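Local coordinates for protein prolyl 4-hydroxylase (Phytophthora capsici LT1534, PDB 6IUQ) that probably hydroxylates proline residues of target polypeptides, as an iron(II)- and 2-oxoglutarate-dependent dioxygenase built on a double-stranded beta-helix core, at residues 93-98 and 140-145; 169-174 and 224-229; 131-136 and 232-237. All blocks are in the same frame, centred on the assembly; numbering follows the deposited sequence.

Contact 1 (93-98 and 140-145); sequences IFEVDL and TLKLQR
Glu95 reaches across from strand 94-97 and offers one carboxylate oxygen to two donors of strand 140-145. Gln144 NE2 gives OE2 a hydrogen bond of 2.7 Å, bent at its hydrogen (138°); amide and carboxylate lie nearly coplanar, and the bond uses the anti lone pair of OE2. Lys142 NZ forms a salt bridge to the same atom at 2.6 Å, but from above the carboxylate plane. The lysine gets there by bending at chi3 (85°) and chi4, which folds its amine back over the glutamate. Two grips from different directions should fix the rotation of the carboxylate and probably stabilise its charge. On the face that carries Phe94, Val96 and Leu143, Val96 CG1 packs 3.5 Å from Leu143 CB, while the Phe94 ring and the Arg145 guanidinium run side by side, their planes 12° apart. Between these two layers of side chains the backbones pair antiparallel at the edge of the major sheet of the double-stranded beta-helix, where Phe94 and Arg145 exchange two hydrogen bonds, as do Val96 and Leu143. Beyond the last bridge Leu98 N still donates to Leu141 O, and Leu98 CD1 meets Leu141 CD2 at 3.5 Å. A water accepts from Leu141 N and donates to Asp97 OD1, which also takes the N-H of His99. Further out, Glu223 holds Arg145 NH1 in a salt bridge, and Leu110 covers Leu98 and Leu143.

Contact 2 (169-174 and 224-229); sequences TCLLYL and RYVLTI
Cys170 and Ile229 open a run of backbone hydrogen bonds that joins strand 169-173 to strand 224-229 in antiparallel register. Each donates to the other's carbonyl, and Leu172 and Leu227 repeat the exchange in nearly straight bonds, with N-H...O angles of 178° in both directions. CA-H...O contacts fill in between, among them Thr228 CA to Cys170 O at 3.4 Å.

Apolar packing occupies both faces. Cys170 meets Ile229, and Leu172 meets Leu227, CB to CB at 4.1 Å in each pair. On the other face Leu171 CD2 lies 3.8 Å from Thr228 CG2 and 4.0 Å from Val226 CG2. The same valine methyl touches Tyr173 CE1 at 3.5 Å; with CG1 set between the backbone N and the carbonyl carbon (chi1 55°), CG2 is left anti to the N and alongside the ring.

Polar contacts gather where Tyr173 meets Arg224. Extended from CG to NE, the arginine brings NH2 to 3.4 Å from Tyr173 CE1, the ring carbon lying over one face of the guanidinium and the two planes 56° apart. A water, in the plane of both groups at their edges, joins Tyr173 OH to Arg224 NH2, accepting from the latter at 3.0 Å. At the far end, Thr169 OG1 is hydrogen-bonded to Asp158 OD2 and so lies in the second shell of the iron(II) site formed by His156, Asp158 and His215. Such central antiparallel strands, backing a metal held by two histidines and an aspartate, are characteristic of the double-stranded beta-helix of 2-oxoglutarate oxygenases.

Contact 3 (131-136 and 232-237); sequences DLQFST and DGAKVN
Leu132 and Gly233 face each other in a single backbone bridge, their CA atoms 4.6 Å apart, where Ala234 N donates to Asp131 O at 3.2 Å and Gln133 N makes a weak hydrogen bond to Asp232 O. The contact joins two loops at the margin of the double-stranded beta-helix: 131-136 leads from helix 118-126 toward strand 139-146, while 232-237 leaves strand 224-232 and enters a type I beta turn from Gly233 to Val236. The stronger bond is fairly straight at its hydrogen (163°), yet its donor stands 36° above the carbonyl plane of Asp131. Asp232 O has further company, since Leu132 CA approaches it at 3.4 Å in a CA-H...O contact and the Leu132 CD2 methyl comes equally near. Leu132 starts out pointing away from the other loop, and its branched end returns one methyl to the carbonyl; this buried side chain also packs on Leu123 and Thr124 of helix 118-126. Asp131 reaches the turn with its CG anti to the backbone N (chi1 -157°), which lays the carboxylate against Ala234. The Lys235 chain crosses that of Asp131 at about a right angle without a salt bridge, as OD2 and NZ remain 5.7 Å apart; NZ instead makes a weak hydrogen bond to Gln129 O. Asp131 OD2 sits 3.2 Å from the Ala234 CB methyl and 4.0 Å from Lys235 CG.

Overall arrangement
Contacts 1 and 2 belong to one sheet: strands 139-146 and 224-232 are neighbours, so their backbones probably bond to each other directly, with centres 9 Å apart. Contact 2 is the buried core, with mainly apolar side-chain packing and a tyrosine-arginine pair at one end; contact 1, at the sheet's edge, is partly buried and adds charged and amide groups to a similar backbone pattern. Contact 3, its centre about 21 Å from that of contact 1 and about 20 Å from that of contact 2, lies nearer the surface and replaces regular pairing with a single bridge between loops. Its loops continue the same strands: 131-136 leads into 139-146, and 232-237 follows 224-232.

Contact 1 (93-98 and 140-145)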
loop_
_atom_site.group_PDB
_atom_site.type_symbol
_atom_site.label_atom_id
_atom_site.label_comp_id
_atom_site.label_asym_id
_atom_site.label_seq_id
_atom_site.Cartn_x
_atom_site.Cartn_y
_atom_site.Cartn_z
ATOM N N ILE A 93 -6.945 12.523 10.795
ATOM C CA ILE A 93 -6.729 11.099 10.520
ATOM C C ILE A 93 -7.141 10.133 11.624
ATOM O O ILE A 93 -6.549 10.086 12.664
ATOM C CB ILE A 93 -5.302 10.817 10.076
ATOM C CG1 ILE A 93 -5.086 11.463 8.721
ATOM C CG2 ILE A 93 -5.062 9.319 9.983
ATOM C CD1 ILE A 93 -3.649 11.743 8.414
ATOM N N PHE A 94 -8.132 9.317 11.339
ATOM C CA PHE A 94 -8.687 8.414 12.346
ATOM C C PHE A 94 -8.834 6.989 11.792
ATOM O O PHE A 94 -9.127 6.791 10.609
ATOM C CB PHE A 94 -10.047 8.938 12.840
ATOM C CG PHE A 94 -10.024 10.386 13.255
ATOM C CD1 PHE A 94 -10.258 11.395 12.327
ATOM C CD2 PHE A 94 -9.753 10.739 14.571
ATOM C CE1 PHE A 94 -10.228 12.732 12.708
ATOM C CE2 PHE A 94 -9.724 12.070 14.956
ATOM C CZ PHE A 94 -9.959 13.069 14.021
ATOM N N GLU A 95 -8.636 6.000 12.656
ATOM C CA GLU A 95 -8.565 4.617 12.218
ATOM C C GLU A 95 -9.315 3.666 13.138
ATOM O O GLU A 95 -9.520 3.957 14.309
ATOM C CB GLU A 95 -7.102 4.180 12.110
ATOM C CG GLU A 95 -6.344 4.886 10.994
ATOM C CD GLU A 95 -4.881 4.483 10.924
ATOM O OE1 GLU A 95 -4.379 3.911 11.917
ATOM O OE2 GLU A 95 -4.239 4.731 9.874
ATOM N N VAL A 96 -9.730 2.529 12.593
ATOM C CA VAL A 96 -10.259 1.447 13.408
ATOM C C VAL A 96 -9.824 0.100 12.815
ATOM O O VAL A 96 -9.779 -0.084 11.608
ATOM C CB VAL A 96 -11.801 1.526 13.549
ATOM C CG1 VAL A 96 -12.465 1.764 12.224
ATOM C CG2 VAL A 96 -12.344 0.261 14.192
ATOM N N ASP A 97 -9.442 -0.818 13.685
ATOM C CA ASP A 97 -9.069 -2.156 13.285
ATOM C C ASP A 97 -10.278 -3.055 13.504
ATOM O O ASP A 97 -10.953 -2.939 14.522
ATOM C CB ASP A 97 -7.857 -2.617 14.098
ATOM C CG ASP A 97 -7.254 -3.889 13.578
ATOM O OD1 ASP A 97 -8.019 -4.778 13.152
ATOM O OD2 ASP A 97 -6.008 -3.997 13.598
ATOM N N LEU A 98 -10.572 -3.934 12.556
ATOM C CA LEU A 98 -11.761 -4.778 12.682
ATOM C C LEU A 98 -11.437 -6.191 13.177
ATOM O O LEU A 98 -12.190 -7.130 12.915
ATOM C CB LEU A 98 -12.514 -4.844 11.348
ATOM C CG LEU A 98 -13.261 -3.577 10.895
ATOM C CD1 LEU A 98 -14.228 -3.886 9.768
ATOM C CD2 LEU A 98 -14.011 -2.920 12.044
ATOM N N THR A 140 -5.010 -8.198 8.406
ATOM C CA THR A 140 -5.414 -7.011 9.147
ATOM C C THR A 140 -6.381 -6.261 8.279
ATOM O O THR A 140 -6.111 -6.068 7.098
ATOM C CB THR A 140 -4.214 -6.074 9.492
ATOM O OG1 THR A 140 -3.359 -6.695 10.455
ATOM C CG2 THR A 140 -4.699 -4.735 10.040
ATOM N N LEU A 141 -7.494 -5.820 8.841
ATOM C CA LEU A 141 -8.413 -4.993 8.082
ATOM C C LEU A 141 -8.569 -3.655 8.789
ATOM O O LEU A 141 -9.164 -3.569 9.862
ATOM C CB LEU A 141 -9.762 -5.697 7.918
ATOM C CG LEU A 141 -10.690 -5.172 6.828
ATOM C CD1 LEU A 141 -11.451 -6.349 6.216
ATOM C CD2 LEU A 141 -11.637 -4.115 7.361
ATOM N N LYS A 142 -8.030 -2.607 8.185
ATOM C CA LYS A 142 -8.034 -1.291 8.816
ATOM C C LYS A 142 -8.939 -0.304 8.058
ATOM O O LYS A 142 -8.931 -0.254 6.827
ATOM C CB LYS A 142 -6.600 -0.757 8.916
ATOM C CG LYS A 142 -6.468 0.592 9.603
ATOM C CD LYS A 142 -5.006 1.017 9.826
ATOM C CE LYS A 142 -4.393 1.715 8.591
ATOM N NZ LYS A 142 -5.111 2.959 8.128
ATOM N N LEU A 143 -9.740 0.452 8.806
ATOM C CA LEU A 143 -10.522 1.544 8.247
ATOM C C LEU A 143 -9.856 2.870 8.582
ATOM O O LEU A 143 -9.361 3.055 9.688
ATOM C CB LEU A 143 -11.950 1.524 8.779
ATOM C CG LEU A 143 -12.708 0.206 8.666
ATOM C CD1 LEU A 143 -14.112 0.368 9.220
ATOM C CD2 LEU A 143 -12.744 -0.262 7.216
ATOM N N GLN A 144 -9.839 3.790 7.623
ATOM C CA GLN A 144 -9.198 5.075 7.833
ATOM C C GLN A 144 -10.027 6.228 7.297
ATOM O O GLN A 144 -10.469 6.207 6.149
ATOM C CB GLN A 144 -7.819 5.104 7.183
ATOM C CG GLN A 144 -7.152 6.466 7.264
ATOM C CD GLN A 144 -5.743 6.476 6.716
ATOM O OE1 GLN A 144 -5.520 6.841 5.559
ATOM N NE2 GLN A 144 -4.780 6.081 7.547
ATOM N N ARG A 145 -10.240 7.233 8.144
ATOM C CA ARG A 145 -10.840 8.484 7.709
ATOM C C ARG A 145 -9.797 9.589 7.811
ATOM O O ARG A 145 -9.149 9.760 8.845
ATOM C CB ARG A 145 -12.076 8.828 8.547
ATOM C CG ARG A 145 -12.970 9.906 7.928
ATOM C CD ARG A 145 -14.153 10.269 8.838
ATOM N NE ARG A 145 -13.725 11.099 9.954
ATOM C CZ ARG A 145 -13.782 12.428 9.957
ATOM N NH1 ARG A 145 -14.281 13.077 8.907
ATOM N NH2 ARG A 145 -13.355 13.101 11.016
HETATM O O HOH W 1 -8.198 -6.971 11.534
#

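Contact 2 (169-174 and 224-229)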
loop_
_atom_site.group_PDB
_atom_site.type_symbol
_atom_site.label_atom_id
_atom_site.label_comp_id
_atom_site.label_asym_id
_atom_site.label_seq_id
_atom_site.Cartn_x
_atom_site.Cartn_y
_atom_site.Cartn_z
ATOM N N THR A 169 -0.384 -5.471 0.062
ATOM C CA THR A 169 -1.254 -4.397 0.503
ATOM C C THR A 169 -2.450 -4.278 -0.427
ATOM O O THR A 169 -2.295 -4.260 -1.646
ATOM C CB THR A 169 -0.517 -3.051 0.543
ATOM O OG1 THR A 169 0.569 -3.127 1.486
ATOM C CG2 THR A 169 -1.495 -1.933 0.918
ATOM N N CYS A 170 -3.644 -4.209 0.155
ATOM C CA CYS A 170 -4.863 -4.100 -0.622
ATOM C C CYS A 170 -5.674 -2.905 -0.164
ATOM O O CYS A 170 -6.169 -2.867 0.968
ATOM C CB CYS A 170 -5.697 -5.376 -0.517
ATOM S SG CYS A 170 -7.307 -5.175 -1.342
ATOM N N LEU A 171 -5.792 -1.923 -1.049
ATOM C CA LEU A 171 -6.480 -0.678 -0.732
ATOM C C LEU A 171 -7.805 -0.585 -1.478
ATOM O O LEU A 171 -7.842 -0.720 -2.696
ATOM C CB LEU A 171 -5.582 0.517 -1.071
ATOM C CG LEU A 171 -4.282 0.657 -0.252
ATOM C CD1 LEU A 171 -3.360 1.670 -0.866
ATOM C CD2 LEU A 171 -4.602 1.110 1.149
ATOM N N LEU A 172 -8.890 -0.368 -0.745
ATOM C CA LEU A 172 -10.180 -0.076 -1.349
ATOM C C LEU A 172 -10.571 1.371 -1.100
ATOM O O LEU A 172 -10.758 1.791 0.053
ATOM C CB LEU A 172 -11.273 -0.996 -0.812
ATOM C CG LEU A 172 -12.703 -0.638 -1.271
ATOM C CD1 LEU A 172 -12.862 -0.558 -2.776
ATOM C CD2 LEU A 172 -13.722 -1.611 -0.693
ATOM N N TYR A 173 -10.692 2.129 -2.187
ATOM C CA TYR A 173 -11.020 3.545 -2.104
ATOM C C TYR A 173 -12.525 3.773 -2.266
ATOM O O TYR A 173 -13.204 3.079 -3.029
ATOM C CB TYR A 173 -10.219 4.340 -3.146
ATOM C CG TYR A 173 -8.744 4.364 -2.802
ATOM C CD1 TYR A 173 -8.306 4.977 -1.633
ATOM C CD2 TYR A 173 -7.803 3.733 -3.609
ATOM C CE1 TYR A 173 -6.976 4.991 -1.289
ATOM C CE2 TYR A 173 -6.467 3.733 -3.274
ATOM C CZ TYR A 173 -6.060 4.372 -2.111
ATOM O OH TYR A 173 -4.743 4.391 -1.745
ATOM N N LEU A 174 -13.034 4.756 -1.532
ATOM C CA LEU A 174 -14.463 4.912 -1.354
ATOM C C LEU A 174 -14.882 6.379 -1.341
ATOM O O LEU A 174 -15.653 6.800 -0.484
ATOM C CB LEU A 174 -14.898 4.223 -0.058
ATOM C CG LEU A 174 -14.794 2.694 -0.023
ATOM C CD1 LEU A 174 -15.028 2.136 1.359
ATOM C CD2 LEU A 174 -15.792 2.076 -0.972
ATOM N N ARG A 224 -11.715 11.826 3.112
ATOM C CA ARG A 224 -11.185 10.680 2.374
ATOM C C ARG A 224 -11.312 9.425 3.227
ATOM O O ARG A 224 -10.755 9.350 4.325
ATOM C CB ARG A 224 -9.713 10.919 1.977
ATOM C CG ARG A 224 -9.010 9.818 1.140
ATOM C CD ARG A 224 -7.483 10.022 1.227
ATOM N NE ARG A 224 -6.652 9.305 0.255
ATOM C CZ ARG A 224 -5.837 8.298 0.578
ATOM N NH1 ARG A 224 -5.770 7.883 1.840
ATOM N NH2 ARG A 224 -5.089 7.701 -0.353
ATOM N N TYR A 225 -12.064 8.452 2.724
ATOM C CA TYR A 225 -12.165 7.143 3.362
ATOM C C TYR A 225 -11.388 6.116 2.563
ATOM O O TYR A 225 -11.404 6.136 1.325
ATOM C CB TYR A 225 -13.614 6.690 3.473
ATOM C CG TYR A 225 -14.404 7.264 4.624
ATOM C CD1 TYR A 225 -14.367 6.670 5.883
ATOM C CD2 TYR A 225 -15.222 8.371 4.448
ATOM C CE1 TYR A 225 -15.103 7.176 6.931
ATOM C CE2 TYR A 225 -15.967 8.885 5.494
ATOM C CZ TYR A 225 -15.906 8.282 6.731
ATOM O OH TYR A 225 -16.649 8.784 7.783
ATOM N N VAL A 226 -10.705 5.222 3.273
ATOM C CA VAL A 226 -10.031 4.112 2.630
ATOM C C VAL A 226 -10.106 2.864 3.506
ATOM O O VAL A 226 -10.029 2.935 4.727
ATOM C CB VAL A 226 -8.558 4.457 2.297
ATOM C CG1 VAL A 226 -7.802 4.912 3.544
ATOM C CG2 VAL A 226 -7.885 3.264 1.650
ATOM N N LEU A 227 -10.294 1.715 2.877
ATOM C CA LEU A 227 -10.288 0.447 3.592
ATOM C C LEU A 227 -9.019 -0.283 3.202
ATOM O O LEU A 227 -8.732 -0.438 2.026
ATOM C CB LEU A 227 -11.549 -0.359 3.256
ATOM C CG LEU A 227 -11.786 -1.767 3.795
ATOM C CD1 LEU A 227 -13.309 -1.998 3.893
ATOM C CD2 LEU A 227 -11.144 -2.834 2.913
ATOM N N THR A 228 -8.241 -0.714 4.185
ATOM C CA THR A 228 -6.991 -1.408 3.898
ATOM C C THR A 228 -7.011 -2.845 4.386
ATOM O O THR A 228 -7.366 -3.106 5.514
ATOM C CB THR A 228 -5.791 -0.699 4.550
ATOM O OG1 THR A 228 -5.797 0.678 4.180
ATOM C CG2 THR A 228 -4.478 -1.346 4.104
ATOM N N ILE A 229 -6.624 -3.772 3.521
ATOM C CA ILE A 229 -6.401 -5.154 3.916
ATOM C C ILE A 229 -4.936 -5.512 3.671
ATOM O O ILE A 229 -4.396 -5.268 2.581
ATOM C CB ILE A 229 -7.301 -6.129 3.128
ATOM C CG1 ILE A 229 -8.778 -5.799 3.336
ATOM C CG2 ILE A 229 -7.028 -7.557 3.532
ATOM C CD1 ILE A 229 -9.711 -6.569 2.392
HETATM O O HOH W 2 -3.823 5.237 0.671
#

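Contact 3 (131-136 and 232-237)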
loop_
_atom_site.group_PDB
_atom_site.type_symbol
_atom_site.label_atom_id
_atom_site.label_comp_id
_atom_site.label_asym_id
_atom_site.label_seq_id
_atom_site.Cartn_x
_atom_site.Cartn_y
_atom_site.Cartn_z
ATOM N N ASP A 131 3.344 -17.369 -0.322
ATOM C CA ASP A 131 3.068 -18.119 0.898
ATOM C C ASP A 131 2.130 -17.371 1.841
ATOM O O ASP A 131 2.409 -17.247 3.033
ATOM C CB ASP A 131 4.374 -18.432 1.621
ATOM C CG ASP A 131 4.257 -19.627 2.534
ATOM O OD1 ASP A 131 3.147 -20.204 2.613
ATOM O OD2 ASP A 131 5.275 -19.979 3.179
ATOM N N LEU A 132 1.022 -16.866 1.309
ATOM C CA LEU A 132 0.094 -16.078 2.112
ATOM C C LEU A 132 -0.672 -16.973 3.093
ATOM O O LEU A 132 -0.845 -18.168 2.870
ATOM C CB LEU A 132 -0.873 -15.303 1.208
ATOM C CG LEU A 132 -0.211 -14.321 0.242
ATOM C CD1 LEU A 132 -1.244 -13.686 -0.669
ATOM C CD2 LEU A 132 0.619 -13.243 0.976
ATOM N N GLN A 133 -1.127 -16.378 4.183
ATOM C CA GLN A 133 -1.718 -17.135 5.264
ATOM C C GLN A 133 -3.217 -16.885 5.427
ATOM O O GLN A 133 -3.681 -15.744 5.386
ATOM C CB GLN A 133 -0.998 -16.802 6.566
ATOM C CG GLN A 133 0.526 -16.991 6.542
ATOM C CD GLN A 133 0.920 -18.442 6.567
ATOM O OE1 GLN A 133 1.352 -19.002 5.558
ATOM N NE2 GLN A 133 0.756 -19.074 7.721
ATOM N N PHE A 134 -3.963 -17.964 5.647
ATOM C CA PHE A 134 -5.400 -17.887 5.816
ATOM C C PHE A 134 -5.843 -17.598 7.251
ATOM O O PHE A 134 -6.980 -17.179 7.495
ATOM C CB PHE A 134 -6.027 -19.174 5.322
ATOM C CG PHE A 134 -6.087 -19.274 3.823
ATOM C CD1 PHE A 134 -5.038 -19.823 3.108
ATOM C CD2 PHE A 134 -7.198 -18.817 3.129
ATOM C CE1 PHE A 134 -5.093 -19.928 1.722
ATOM C CE2 PHE A 134 -7.260 -18.914 1.739
ATOM C CZ PHE A 134 -6.210 -19.465 1.033
ATOM N N SER A 135 -4.944 -17.793 8.203
ATOM C CA SER A 135 -5.298 -17.598 9.597
ATOM C C SER A 135 -5.728 -16.154 9.827
ATOM O O SER A 135 -5.207 -15.242 9.191
ATOM C CB SER A 135 -4.124 -17.976 10.510
ATOM O OG SER A 135 -4.327 -17.459 11.813
ATOM N N THR A 136 -6.675 -15.941 10.730
ATOM C CA THR A 136 -7.209 -14.605 10.942
ATOM C C THR A 136 -6.180 -13.740 11.640
ATOM O O THR A 136 -6.316 -12.516 11.700
ATOM C CB THR A 136 -8.517 -14.613 11.765
ATOM O OG1 THR A 136 -8.336 -15.378 12.962
ATOM C CG2 THR A 136 -9.672 -15.203 10.954
ATOM N N ASP A 232 -0.393 -11.209 5.205
ATOM C CA ASP A 232 0.973 -11.570 5.616
ATOM C C ASP A 232 1.568 -12.725 4.811
ATOM O O ASP A 232 0.854 -13.591 4.329
ATOM C CB ASP A 232 1.028 -11.939 7.095
ATOM C CG ASP A 232 0.671 -10.783 8.009
ATOM O OD1 ASP A 232 0.647 -9.597 7.563
ATOM O OD2 ASP A 232 0.424 -11.075 9.199
ATOM N N GLY A 233 2.892 -12.729 4.678
ATOM C CA GLY A 233 3.588 -13.812 4.013
ATOM C C GLY A 233 4.541 -14.495 4.979
ATOM O O GLY A 233 5.204 -13.831 5.786
ATOM N N ALA A 234 4.625 -15.818 4.900
ATOM C CA ALA A 234 5.476 -16.578 5.810
ATOM C C ALA A 234 6.982 -16.354 5.560
ATOM O O ALA A 234 7.800 -16.576 6.452
ATOM C CB ALA A 234 5.142 -18.069 5.706
ATOM N N LYS A 235 7.344 -15.919 4.356
ATOM C CA LYS A 235 8.753 -15.865 3.946
ATOM C C LYS A 235 9.278 -14.454 3.790
ATOM O O LYS A 235 10.342 -14.245 3.205
ATOM C CB LYS A 235 8.960 -16.598 2.625
ATOM C CG LYS A 235 8.722 -18.093 2.702
ATOM C CD LYS A 235 9.204 -18.769 1.429
ATOM C CE LYS A 235 8.561 -18.142 0.201
ATOM N NZ LYS A 235 8.954 -18.827 -1.070
ATOM N N VAL A 236 8.536 -13.485 4.308
ATOM C CA VAL A 236 8.921 -12.097 4.140
ATOM C C VAL A 236 10.098 -11.755 5.072
ATOM O O VAL A 236 10.276 -12.372 6.121
ATOM C CB VAL A 236 7.706 -11.164 4.374
ATOM C CG1 VAL A 236 7.511 -10.880 5.857
ATOM C CG2 VAL A 236 7.886 -9.892 3.622
ATOM N N ASN A 237 10.909 -10.788 4.655
ATOM C CA ASN A 237 12.113 -10.362 5.377
ATOM C C ASN A 237 13.140 -11.493 5.575
ATOM O O ASN A 237 13.857 -11.530 6.562
ATOM C CB ASN A 237 11.721 -9.725 6.711
ATOM C CG ASN A 237 10.998 -8.397 6.513
ATOM O OD1 ASN A 237 11.335 -7.636 5.614
ATOM N ND2 ASN A 237 10.004 -8.121 7.345
#